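Side-chain contacts in alkylpurine DNA glycosylase AlkC (Pseudomonas fluorescens, PDB 5VHV), which recognises alkylated purine bases in DNA and probably removes them by hydrolysing the N-glycosidic bond, without flipping the damaged nucleotide out of the helix: residues L287-A292 and Q320-E325; L75-N80 and L107-T112; H122-D127 and F162-V167. All blocks are in the same frame, centred on the assembly; numbering follows the deposited sequence.

Contact 1 belongs to the C-terminal beta domain, on the opposite side of the chain's centre from contacts 2 and 3, which lie in the helical part. Most of its touching residues are buried: two strands from facing layers meet through aliphatic tips and a water-bridged tyrosine-arginine pair. Contacts 2 and 3 are partly buried and are neighbours, since helix 100-110 and helix 119-126 follow each other in the chain and Leu107 of one packs on Phe123 of the other. In contact 2 a small turn rests against aromatic rings, purely by packing. Contact 3 adds a T-shaped (edge-to-face) aromatic pair and a leucine pair, and it alone of the three includes bound DNA, gripped through a phosphate.

Contact 1 (L287-A292 and Q320-E325); sequences LVVDYA and QHIRRE
Val289 and Ile322 sit on strands that face each other across the inside of a beta sandwich, consistent with an immunoglobulin-like domain. Strands 285-294 and 319-327 run in the same general direction, but their CA atoms are 9.3 Å apart at Val289 and Ile322 and 9.7 Å apart at Tyr291 and Arg324. That is the spacing of two layers, and Val289 and Tyr291 from one strand and Ile322 and Arg324 from the other point into it. At the first level the two aliphatic side chains reach toward each other tip to tip, Val289 CG1 lying 4.0 Å from Ile322 CD1. Ile322 gets there with an extended outer chain (chi2 172°) that carries CD1 to the valine; its side chain also touches Phe275 and Leu309, so the pair is part of a wider apolar interior. At the next level Tyr291 and Arg324 cross at about a right angle. The aliphatic part of the arginine makes the contact: Arg324 CG is 3.7 Å from Tyr291 OH and 4.0 Å from Tyr291 CE1. Bends at chi2 and chi3 fold the rest of the arginine back, leaving its guanidinium plane 70° from the tyrosine ring, not stacked on it. Both Tyr291 OH and Arg324 NH1 have partners beyond the pair. Tyr291 OH is hydrogen-bonded to Gln326 OE1, and Arg324 NH1 to the backbone oxygen of Lys308. One water joins the two groups, lying in the plane of both: it accepts from Arg324 NH1 at 2.8 Å and donates to Tyr291 OH at 2.7 Å.

Contact 2 (L75-N80 and L107-T112); sequences LAPRLN and LKYFTT
Ala76 and Pro77, in the turn that follows helix 65-75, meet Tyr109 and Phe110 at the C-terminal end of helix 100-110, within the helical, HEAT-like architecture expected of this glycosylase family. Apolar packing comes first. The methyl group of Ala76 faces the helix and touches both rings: its CB is 4.1 Å from Tyr109 CE2 and 4.2 Å from Phe110 CD1. It meets the phenylalanine at the ring edge, near the plane, but comes to the tyrosine obliquely. Tyr109 reaches the turn because its CG is trans to the backbone nitrogen (chi1 171°), which sends the ring out toward residues 76 and 77. The aromatic contacts extend beyond the pair, for Tyr73 stacks on Tyr109 and meets Phe110 edge-to-face. Between the two segments the sole polar atom in touch is the phenol oxygen, Tyr109 OH, which lies 3.9 Å from Pro77 CD as the two side chains cross at about a right angle. That oxygen finds its hydrogen-bond partner in the backbone carbonyl of Tyr73, one turn back from Ala76. Shape therefore governs the fit of the turn to the helix end, while the tyrosine hydroxyl ties helix 100-110 to helix 65-75, just before that turn, by a directional bond.

Contact 3 (H122-D127 and F162-V167); sequences HFLLHD and FRLAEV. With nucleotides of chain D.
His122 presents a ring face to Phe162, whose edge comes down on it in a T-shaped pair with the planes at 71° and the centroids 5.3 Å apart. Phe162 CE2 is the touching atom, 3.7 Å from His122 CE1, with Phe162 CZ over the rim of the imidazole. Farther round the phenylalanine, Leu125 CD2 approaches Phe162 CE1 obliquely. Phe162 CG sits between the backbone N and the carbonyl carbon (chi1 46°), which turns the ring to helix 119-126 while the main chain beside it goes to the DNA. The third flat group, the guanidinium of Arg163, lies on the far side of the loop with C4' of DA10 of chain D 3.5 Å above the centre of one face, a flat van der Waals contact with the sugar; its NH2 also bonds a glycerol, probably from the crystallisation liquor. The phosphate is held by the backbone: Arg163 N donates to OP1 of DA10 of chain D at 3.0 Å, nearly straight at 170°. With an alanine here the backbone bond could persist, but the sugar at C4' and C5' would probably lose the flat surface packed against it. Deeper in, the leucines cross at about a right angle, Leu124 CD1 resting 3.7 Å from Leu164 CD1, and Leu124 also packs on Met135 of the following helix. A water links the segments, donating to Leu124 O and, at 2.7 Å, to Glu166 OE1. This is a DNA-backbone contact made by a loop leading into a helix, packed against a neighbouring helix, in keeping with the HEAT-like architecture of the AlkC and AlkD glycosylases.

Contact 1 (L287-A292 and Q320-E325)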
loop_
_atom_site.group_PDB
_atom_site.type_symbol
_atom_site.label_atom_id
_atom_site.label_comp_id
_atom_site.label_asym_id
_atom_site.label_seq_id
_atom_site.Cartn_x
_atom_site.Cartn_y
_atom_site.Cartn_z
ATOM N N LEU A 287 6.548 -4.286 -25.232
ATOM C CA LEU A 287 6.885 -5.467 -24.452
ATOM C C LEU A 287 6.829 -5.162 -22.965
ATOM O O LEU A 287 7.261 -4.097 -22.514
ATOM C CB LEU A 287 8.287 -5.985 -24.787
ATOM C CG LEU A 287 8.557 -6.389 -26.242
ATOM C CD1 LEU A 287 9.972 -6.912 -26.419
ATOM C CD2 LEU A 287 7.562 -7.433 -26.677
ATOM N N VAL A 288 6.326 -6.128 -22.212
ATOM C CA VAL A 288 6.450 -6.158 -20.762
ATOM C C VAL A 288 7.343 -7.345 -20.444
ATOM O O VAL A 288 6.976 -8.496 -20.709
ATOM C CB VAL A 288 5.089 -6.259 -20.069
ATOM C CG1 VAL A 288 5.268 -6.597 -18.563
ATOM C CG2 VAL A 288 4.341 -4.924 -20.245
ATOM N N VAL A 289 8.540 -7.061 -19.948
ATOM C CA VAL A 289 9.553 -8.063 -19.651
ATOM C C VAL A 289 9.726 -8.123 -18.141
ATOM O O VAL A 289 10.150 -7.143 -17.519
ATOM C CB VAL A 289 10.885 -7.729 -20.336
ATOM C CG1 VAL A 289 11.899 -8.831 -20.090
ATOM C CG2 VAL A 289 10.685 -7.535 -21.838
ATOM N N ASP A 290 9.413 -9.278 -17.562
ATOM C CA ASP A 290 9.598 -9.534 -16.140
ATOM C C ASP A 290 10.398 -10.833 -15.989
ATOM O O ASP A 290 10.774 -11.474 -16.973
ATOM C CB ASP A 290 8.238 -9.611 -15.417
ATOM C CG ASP A 290 7.507 -8.272 -15.377
ATOM O OD1 ASP A 290 8.180 -7.210 -15.371
ATOM O OD2 ASP A 290 6.256 -8.265 -15.326
ATOM N N TYR A 291 10.715 -11.215 -14.755
ATOM C CA TYR A 291 11.333 -12.515 -14.519
ATOM C C TYR A 291 10.790 -13.084 -13.229
ATOM O O TYR A 291 10.182 -12.377 -12.425
ATOM C CB TYR A 291 12.867 -12.452 -14.459
ATOM C CG TYR A 291 13.470 -11.724 -13.280
ATOM C CD1 TYR A 291 13.543 -10.345 -13.267
ATOM C CD2 TYR A 291 14.045 -12.425 -12.215
ATOM C CE1 TYR A 291 14.118 -9.674 -12.218
ATOM C CE2 TYR A 291 14.633 -11.748 -11.156
ATOM C CZ TYR A 291 14.675 -10.389 -11.178
ATOM O OH TYR A 291 15.251 -9.691 -10.152
ATOM N N ALA A 292 10.955 -14.391 -13.062
ATOM C CA ALA A 292 10.471 -15.039 -11.859
ATOM C C ALA A 292 11.508 -16.006 -11.313
ATOM O O ALA A 292 12.234 -16.647 -12.073
ATOM C CB ALA A 292 9.177 -15.781 -12.120
ATOM N N GLN A 320 17.817 -5.811 -28.069
ATOM C CA GLN A 320 17.925 -5.081 -26.816
ATOM C C GLN A 320 18.540 -5.994 -25.769
ATOM O O GLN A 320 17.984 -7.056 -25.475
ATOM C CB GLN A 320 16.551 -4.594 -26.344
ATOM C CG GLN A 320 16.584 -3.874 -25.018
ATOM C CD GLN A 320 17.350 -2.581 -25.103
ATOM O OE1 GLN A 320 17.173 -1.811 -26.045
ATOM N NE2 GLN A 320 18.236 -2.348 -24.143
ATOM N N HIS A 321 19.680 -5.582 -25.218
ATOM C CA HIS A 321 20.279 -6.277 -24.088
ATOM C C HIS A 321 19.506 -5.947 -22.827
ATOM O O HIS A 321 19.094 -4.802 -22.612
ATOM C CB HIS A 321 21.745 -5.860 -23.905
ATOM C CG HIS A 321 22.633 -6.171 -25.065
ATOM N ND1 HIS A 321 22.989 -7.459 -25.401
ATOM C CD2 HIS A 321 23.266 -5.365 -25.949
ATOM C CE1 HIS A 321 23.792 -7.435 -26.448
ATOM N NE2 HIS A 321 23.975 -6.176 -26.800
ATOM N N ILE A 322 19.324 -6.951 -21.980
ATOM C CA ILE A 322 18.656 -6.788 -20.699
ATOM C C ILE A 322 19.527 -7.438 -19.640
ATOM O O ILE A 322 20.092 -8.514 -19.858
ATOM C CB ILE A 322 17.228 -7.382 -20.720
ATOM C CG1 ILE A 322 16.352 -6.518 -21.653
ATOM C CG2 ILE A 322 16.636 -7.441 -19.317
ATOM C CD1 ILE A 322 14.984 -7.053 -21.927
ATOM N N ARG A 323 19.655 -6.774 -18.497
ATOM C CA ARG A 323 20.560 -7.249 -17.461
ATOM C C ARG A 323 20.032 -6.776 -16.121
ATOM O O ARG A 323 19.694 -5.596 -15.986
ATOM C CB ARG A 323 21.982 -6.727 -17.689
ATOM C CG ARG A 323 22.962 -7.153 -16.610
ATOM C CD ARG A 323 24.374 -6.679 -16.940
ATOM N NE ARG A 323 25.345 -7.118 -15.944
ATOM C CZ ARG A 323 26.102 -8.202 -16.069
ATOM N NH1 ARG A 323 26.000 -8.963 -17.153
ATOM N NH2 ARG A 323 26.959 -8.525 -15.112
ATOM N N ARG A 324 19.975 -7.680 -15.146
ATOM C CA ARG A 324 19.536 -7.338 -13.798
ATOM C C ARG A 324 20.375 -8.087 -12.780
ATOM O O ARG A 324 20.465 -9.315 -12.832
ATOM C CB ARG A 324 18.052 -7.682 -13.591
ATOM C CG ARG A 324 17.520 -7.503 -12.164
ATOM C CD ARG A 324 17.696 -6.104 -11.581
ATOM N NE ARG A 324 17.212 -5.039 -12.474
ATOM C CZ ARG A 324 15.930 -4.731 -12.676
ATOM N NH1 ARG A 324 14.977 -5.397 -12.056
ATOM N NH2 ARG A 324 15.614 -3.761 -13.525
ATOM N N GLU A 325 20.977 -7.341 -11.861
ATOM C CA GLU A 325 21.668 -7.904 -10.718
ATOM C C GLU A 325 20.700 -8.015 -9.539
ATOM O O GLU A 325 19.861 -7.140 -9.331
ATOM C CB GLU A 325 22.864 -7.004 -10.405
ATOM C CG GLU A 325 23.581 -7.255 -9.140
ATOM C CD GLU A 325 24.581 -6.152 -8.906
ATOM O OE1 GLU A 325 24.290 -5.239 -8.107
ATOM O OE2 GLU A 325 25.630 -6.171 -9.575
HETATM O O HOH W 1 14.835 -7.010 -9.736
#

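Contact 2 (L75-N80 and L107-T112)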
loop_
_atom_site.group_PDB
_atom_site.type_symbol
_atom_site.label_atom_id
_atom_site.label_comp_id
_atom_site.label_asym_id
_atom_site.label_seq_id
_atom_site.Cartn_x
_atom_site.Cartn_y
_atom_site.Cartn_z
ATOM N N LEU A 75 -5.154 21.010 19.486
ATOM C CA LEU A 75 -3.879 20.322 19.611
ATOM C C LEU A 75 -3.301 19.964 18.241
ATOM O O LEU A 75 -2.078 20.003 18.055
ATOM C CB LEU A 75 -4.055 19.060 20.457
ATOM C CG LEU A 75 -2.770 18.287 20.757
ATOM C CD1 LEU A 75 -1.865 19.058 21.681
ATOM C CD2 LEU A 75 -3.098 16.887 21.308
ATOM N N ALA A 76 -4.154 19.649 17.271
ATOM C CA ALA A 76 -3.665 19.075 16.017
ATOM C C ALA A 76 -2.580 19.909 15.348
ATOM O O ALA A 76 -1.516 19.351 15.042
ATOM C CB ALA A 76 -4.851 18.829 15.078
ATOM N N PRO A 77 -2.744 21.220 15.133
ATOM C CA PRO A 77 -1.671 21.997 14.469
ATOM C C PRO A 77 -0.417 22.202 15.312
ATOM O O PRO A 77 0.606 22.627 14.766
ATOM C CB PRO A 77 -2.351 23.338 14.158
ATOM C CG PRO A 77 -3.465 23.441 15.161
ATOM C CD PRO A 77 -3.962 22.026 15.339
ATOM N N ARG A 78 -0.452 21.919 16.612
ATOM C CA ARG A 78 0.708 22.067 17.479
ATOM C C ARG A 78 1.628 20.853 17.470
ATOM O O ARG A 78 2.757 20.955 17.973
ATOM C CB ARG A 78 0.257 22.334 18.920
ATOM C CG ARG A 78 -0.782 23.444 19.038
ATOM C CD ARG A 78 -1.124 23.742 20.492
ATOM N NE ARG A 78 0.022 24.296 21.187
ATOM C CZ ARG A 78 0.202 25.585 21.458
ATOM N NH1 ARG A 78 -0.706 26.493 21.126
ATOM N NH2 ARG A 78 1.306 25.969 22.072
ATOM N N LEU A 79 1.175 19.723 16.927
ATOM C CA LEU A 79 1.978 18.504 16.908
ATOM C C LEU A 79 3.027 18.571 15.806
ATOM O O LEU A 79 2.761 19.064 14.709
ATOM C CB LEU A 79 1.093 17.277 16.707
ATOM C CG LEU A 79 0.039 17.052 17.803
ATOM C CD1 LEU A 79 -0.778 15.807 17.508
ATOM C CD2 LEU A 79 0.688 16.925 19.157
ATOM N N ASN A 80 4.226 18.073 16.119
ATOM C CA ASN A 80 5.379 18.162 15.225
ATOM C C ASN A 80 5.559 16.948 14.317
ATOM O O ASN A 80 6.608 16.836 13.675
ATOM C CB ASN A 80 6.660 18.395 16.033
ATOM C CG ASN A 80 6.984 17.273 17.018
ATOM O OD1 ASN A 80 6.533 16.129 16.880
ATOM N ND2 ASN A 80 7.786 17.607 18.029
ATOM N N LEU A 107 -13.074 13.360 12.022
ATOM C CA LEU A 107 -12.148 12.613 11.172
ATOM C C LEU A 107 -11.812 13.411 9.924
ATOM O O LEU A 107 -10.663 13.409 9.455
ATOM C CB LEU A 107 -12.735 11.247 10.790
ATOM C CG LEU A 107 -12.938 10.234 11.921
ATOM C CD1 LEU A 107 -13.508 8.903 11.361
ATOM C CD2 LEU A 107 -11.669 9.980 12.698
ATOM N N LYS A 108 -12.799 14.122 9.381
ATOM C CA LYS A 108 -12.537 14.902 8.176
ATOM C C LYS A 108 -11.534 16.011 8.471
ATOM O O LYS A 108 -10.686 16.343 7.633
ATOM C CB LYS A 108 -13.836 15.499 7.645
ATOM C CG LYS A 108 -13.665 16.306 6.371
ATOM C CD LYS A 108 -14.950 17.047 5.994
ATOM C CE LYS A 108 -14.689 17.926 4.788
ATOM N NZ LYS A 108 -15.918 18.623 4.302
ATOM N N TYR A 109 -11.633 16.599 9.657
ATOM C CA TYR A 109 -10.686 17.629 10.080
ATOM C C TYR A 109 -9.306 17.036 10.362
ATOM O O TYR A 109 -8.287 17.539 9.870
ATOM C CB TYR A 109 -11.228 18.324 11.324
ATOM C CG TYR A 109 -10.248 19.267 11.990
ATOM C CD1 TYR A 109 -10.047 20.543 11.496
ATOM C CD2 TYR A 109 -9.522 18.870 13.109
ATOM C CE1 TYR A 109 -9.152 21.429 12.118
ATOM C CE2 TYR A 109 -8.631 19.738 13.731
ATOM C CZ TYR A 109 -8.468 21.014 13.240
ATOM O OH TYR A 109 -7.568 21.878 13.849
ATOM N N PHE A 110 -9.249 15.980 11.173
ATOM C CA PHE A 110 -7.959 15.399 11.573
ATOM C C PHE A 110 -7.191 14.769 10.411
ATOM O O PHE A 110 -5.955 14.699 10.460
ATOM C CB PHE A 110 -8.161 14.337 12.660
ATOM C CG PHE A 110 -8.533 14.883 14.027
ATOM C CD1 PHE A 110 -7.928 16.023 14.544
ATOM C CD2 PHE A 110 -9.463 14.209 14.810
ATOM C CE1 PHE A 110 -8.280 16.499 15.806
ATOM C CE2 PHE A 110 -9.805 14.666 16.089
ATOM C CZ PHE A 110 -9.227 15.816 16.579
ATOM N N THR A 111 -7.882 14.278 9.375
ATOM C CA THR A 111 -7.191 13.497 8.356
ATOM C C THR A 111 -6.161 14.336 7.593
ATOM O O THR A 111 -5.176 13.776 7.088
ATOM C CB THR A 111 -8.204 12.846 7.395
ATOM O OG1 THR A 111 -7.604 11.702 6.771
ATOM C CG2 THR A 111 -8.689 13.805 6.321
ATOM N N THR A 112 -6.329 15.663 7.535
ATOM C CA THR A 112 -5.314 16.495 6.890
ATOM C C THR A 112 -4.019 16.588 7.699
ATOM O O THR A 112 -2.951 16.848 7.131
ATOM C CB THR A 112 -5.865 17.905 6.632
ATOM O OG1 THR A 112 -6.100 18.584 7.875
ATOM C CG2 THR A 112 -7.177 17.847 5.852
#

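Contact 3 (H122-D127 and F162-V167)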
loop_
_atom_site.group_PDB
_atom_site.type_symbol
_atom_site.label_atom_id
_atom_site.label_comp_id
_atom_site.label_asym_id
_atom_site.label_seq_id
_atom_site.Cartn_x
_atom_site.Cartn_y
_atom_site.Cartn_z
ATOM N N HIS A 122 -13.066 1.377 11.773
ATOM C CA HIS A 122 -13.901 0.941 12.888
ATOM C C HIS A 122 -15.350 1.319 12.648
ATOM O O HIS A 122 -16.268 0.561 13.002
ATOM C CB HIS A 122 -13.397 1.539 14.201
ATOM C CG HIS A 122 -12.025 1.068 14.566
ATOM N ND1 HIS A 122 -11.795 -0.160 15.157
ATOM C CD2 HIS A 122 -10.810 1.617 14.348
ATOM C CE1 HIS A 122 -10.494 -0.326 15.320
ATOM N NE2 HIS A 122 -9.872 0.739 14.839
ATOM N N PHE A 123 -15.579 2.485 12.035
ATOM C CA PHE A 123 -16.942 2.903 11.726
ATOM C C PHE A 123 -17.498 2.097 10.557
ATOM O O PHE A 123 -18.670 1.715 10.571
ATOM C CB PHE A 123 -16.984 4.405 11.426
ATOM C CG PHE A 123 -16.761 5.289 12.638
ATOM C CD1 PHE A 123 -17.825 5.690 13.446
ATOM C CD2 PHE A 123 -15.495 5.721 12.954
ATOM C CE1 PHE A 123 -17.614 6.521 14.546
ATOM C CE2 PHE A 123 -15.264 6.556 14.058
ATOM C CZ PHE A 123 -16.326 6.944 14.857
ATOM N N LEU A 124 -16.669 1.793 9.547
ATOM C CA LEU A 124 -17.146 0.949 8.456
ATOM C C LEU A 124 -17.501 -0.444 8.953
ATOM O O LEU A 124 -18.399 -1.092 8.400
ATOM C CB LEU A 124 -16.100 0.882 7.343
ATOM C CG LEU A 124 -15.983 2.152 6.489
ATOM C CD1 LEU A 124 -14.694 2.127 5.701
ATOM C CD2 LEU A 124 -17.168 2.312 5.525
ATOM N N LEU A 125 -16.834 -0.908 10.014
ATOM C CA LEU A 125 -17.108 -2.245 10.537
ATOM C C LEU A 125 -18.421 -2.275 11.301
ATOM O O LEU A 125 -19.246 -3.183 11.110
ATOM C CB LEU A 125 -15.952 -2.702 11.429
ATOM C CG LEU A 125 -16.076 -4.129 11.974
ATOM C CD1 LEU A 125 -16.067 -5.167 10.831
ATOM C CD2 LEU A 125 -14.950 -4.384 12.983
ATOM N N HIS A 126 -18.644 -1.276 12.167
ATOM C CA HIS A 126 -19.806 -1.263 13.057
ATOM C C HIS A 126 -21.032 -0.574 12.462
ATOM O O HIS A 126 -22.167 -0.916 12.837
ATOM C CB HIS A 126 -19.426 -0.576 14.377
ATOM C CG HIS A 126 -20.446 -0.747 15.469
ATOM N ND1 HIS A 126 -21.495 0.129 15.656
ATOM C CD2 HIS A 126 -20.570 -1.690 16.436
ATOM C CE1 HIS A 126 -22.224 -0.270 16.686
ATOM N NE2 HIS A 126 -21.685 -1.372 17.176
ATOM N N ASP A 127 -20.837 0.327 11.502
ATOM C CA ASP A 127 -21.913 1.138 10.922
ATOM C C ASP A 127 -21.652 1.336 9.426
ATOM O O ASP A 127 -21.473 2.452 8.927
ATOM C CB ASP A 127 -21.992 2.475 11.655
ATOM C CG ASP A 127 -22.415 2.297 13.086
ATOM O OD1 ASP A 127 -23.619 2.231 13.352
ATOM O OD2 ASP A 127 -21.530 2.144 13.926
ATOM N N PHE A 162 -7.358 -4.356 9.906
ATOM C CA PHE A 162 -8.145 -5.511 9.520
ATOM C C PHE A 162 -8.720 -5.316 8.124
ATOM O O PHE A 162 -9.000 -4.197 7.679
ATOM C CB PHE A 162 -9.280 -5.766 10.538
ATOM C CG PHE A 162 -10.044 -4.520 10.930
ATOM C CD1 PHE A 162 -11.159 -4.121 10.219
ATOM C CD2 PHE A 162 -9.647 -3.769 12.019
ATOM C CE1 PHE A 162 -11.839 -2.958 10.590
ATOM C CE2 PHE A 162 -10.322 -2.615 12.383
ATOM C CZ PHE A 162 -11.413 -2.222 11.679
ATOM N N ARG A 163 -8.871 -6.427 7.418
ATOM C CA ARG A 163 -9.552 -6.416 6.142
ATOM C C ARG A 163 -11.022 -6.081 6.368
ATOM O O ARG A 163 -11.590 -6.399 7.418
ATOM C CB ARG A 163 -9.415 -7.776 5.454
ATOM C CG ARG A 163 -7.981 -8.091 5.041
ATOM C CD ARG A 163 -7.866 -9.355 4.200
ATOM N NE ARG A 163 -6.463 -9.698 3.987
ATOM C CZ ARG A 163 -6.034 -10.834 3.442
ATOM N NH1 ARG A 163 -6.900 -11.764 3.039
ATOM N NH2 ARG A 163 -4.731 -11.052 3.329
ATOM N N LEU A 164 -11.628 -5.407 5.398
ATOM C CA LEU A 164 -13.063 -5.108 5.449
ATOM C C LEU A 164 -13.775 -6.199 4.653
ATOM O O LEU A 164 -13.847 -6.148 3.422
ATOM C CB LEU A 164 -13.366 -3.706 4.909
ATOM C CG LEU A 164 -12.965 -2.530 5.803
ATOM C CD1 LEU A 164 -13.192 -1.206 5.075
ATOM C CD2 LEU A 164 -13.740 -2.557 7.117
ATOM N N ALA A 165 -14.268 -7.217 5.366
ATOM C CA ALA A 165 -14.854 -8.380 4.698
ATOM C C ALA A 165 -16.051 -7.997 3.841
ATOM O O ALA A 165 -16.270 -8.589 2.776
ATOM C CB ALA A 165 -15.261 -9.435 5.727
ATOM N N GLU A 166 -16.827 -7.008 4.281
ATOM C CA GLU A 166 -18.025 -6.609 3.545
ATOM C C GLU A 166 -17.658 -5.962 2.211
ATOM O O GLU A 166 -18.292 -6.240 1.180
ATOM C CB GLU A 166 -18.861 -5.661 4.427
ATOM C CG GLU A 166 -20.160 -5.220 3.814
ATOM C CD GLU A 166 -21.154 -4.661 4.831
ATOM O OE1 GLU A 166 -20.762 -4.365 5.982
ATOM O OE2 GLU A 166 -22.343 -4.537 4.468
ATOM N N VAL A 167 -16.622 -5.113 2.217
ATOM C CA VAL A 167 -16.102 -4.503 0.993
ATOM C C VAL A 167 -15.461 -5.559 0.100
ATOM O O VAL A 167 -15.686 -5.603 -1.116
ATOM C CB VAL A 167 -15.094 -3.395 1.352
ATOM C CG1 VAL A 167 -14.409 -2.834 0.112
ATOM C CG2 VAL A 167 -15.793 -2.282 2.101
ATOM P P DA D 10 -6.855 -9.396 9.373
ATOM O OP1 DA D 10 -8.093 -9.038 8.628
ATOM O OP2 DA D 10 -7.007 -9.676 10.828
ATOM O "O5'" DA D 10 -6.276 -10.694 8.670
ATOM C "C5'" DA D 10 -6.154 -10.693 7.288
ATOM C "C4'" DA D 10 -5.413 -11.909 6.838
ATOM O "O4'" DA D 10 -4.040 -11.824 7.279
ATOM C "C3'" DA D 10 -5.962 -13.218 7.406
ATOM O "O3'" DA D 10 -6.459 -13.988 6.362
ATOM C "C2'" DA D 10 -4.758 -13.864 8.095
ATOM C "C1'" DA D 10 -3.585 -13.135 7.472
ATOM N N9 DA D 10 -2.378 -13.104 8.289
ATOM C C8 DA D 10 -2.259 -12.691 9.586
ATOM N N7 DA D 10 -1.037 -12.764 10.051
ATOM C C5 DA D 10 -0.306 -13.252 8.985
ATOM C C6 DA D 10 1.060 -13.567 8.838
ATOM N N6 DA D 10 1.953 -13.442 9.828
ATOM N N1 DA D 10 1.465 -14.052 7.635
ATOM C C2 DA D 10 0.558 -14.196 6.659
ATOM N N3 DA D 10 -0.752 -13.940 6.688
ATOM C C4 DA D 10 -1.118 -13.461 7.890
HETATM O O HOH W 2 -18.525 -3.828 7.463
#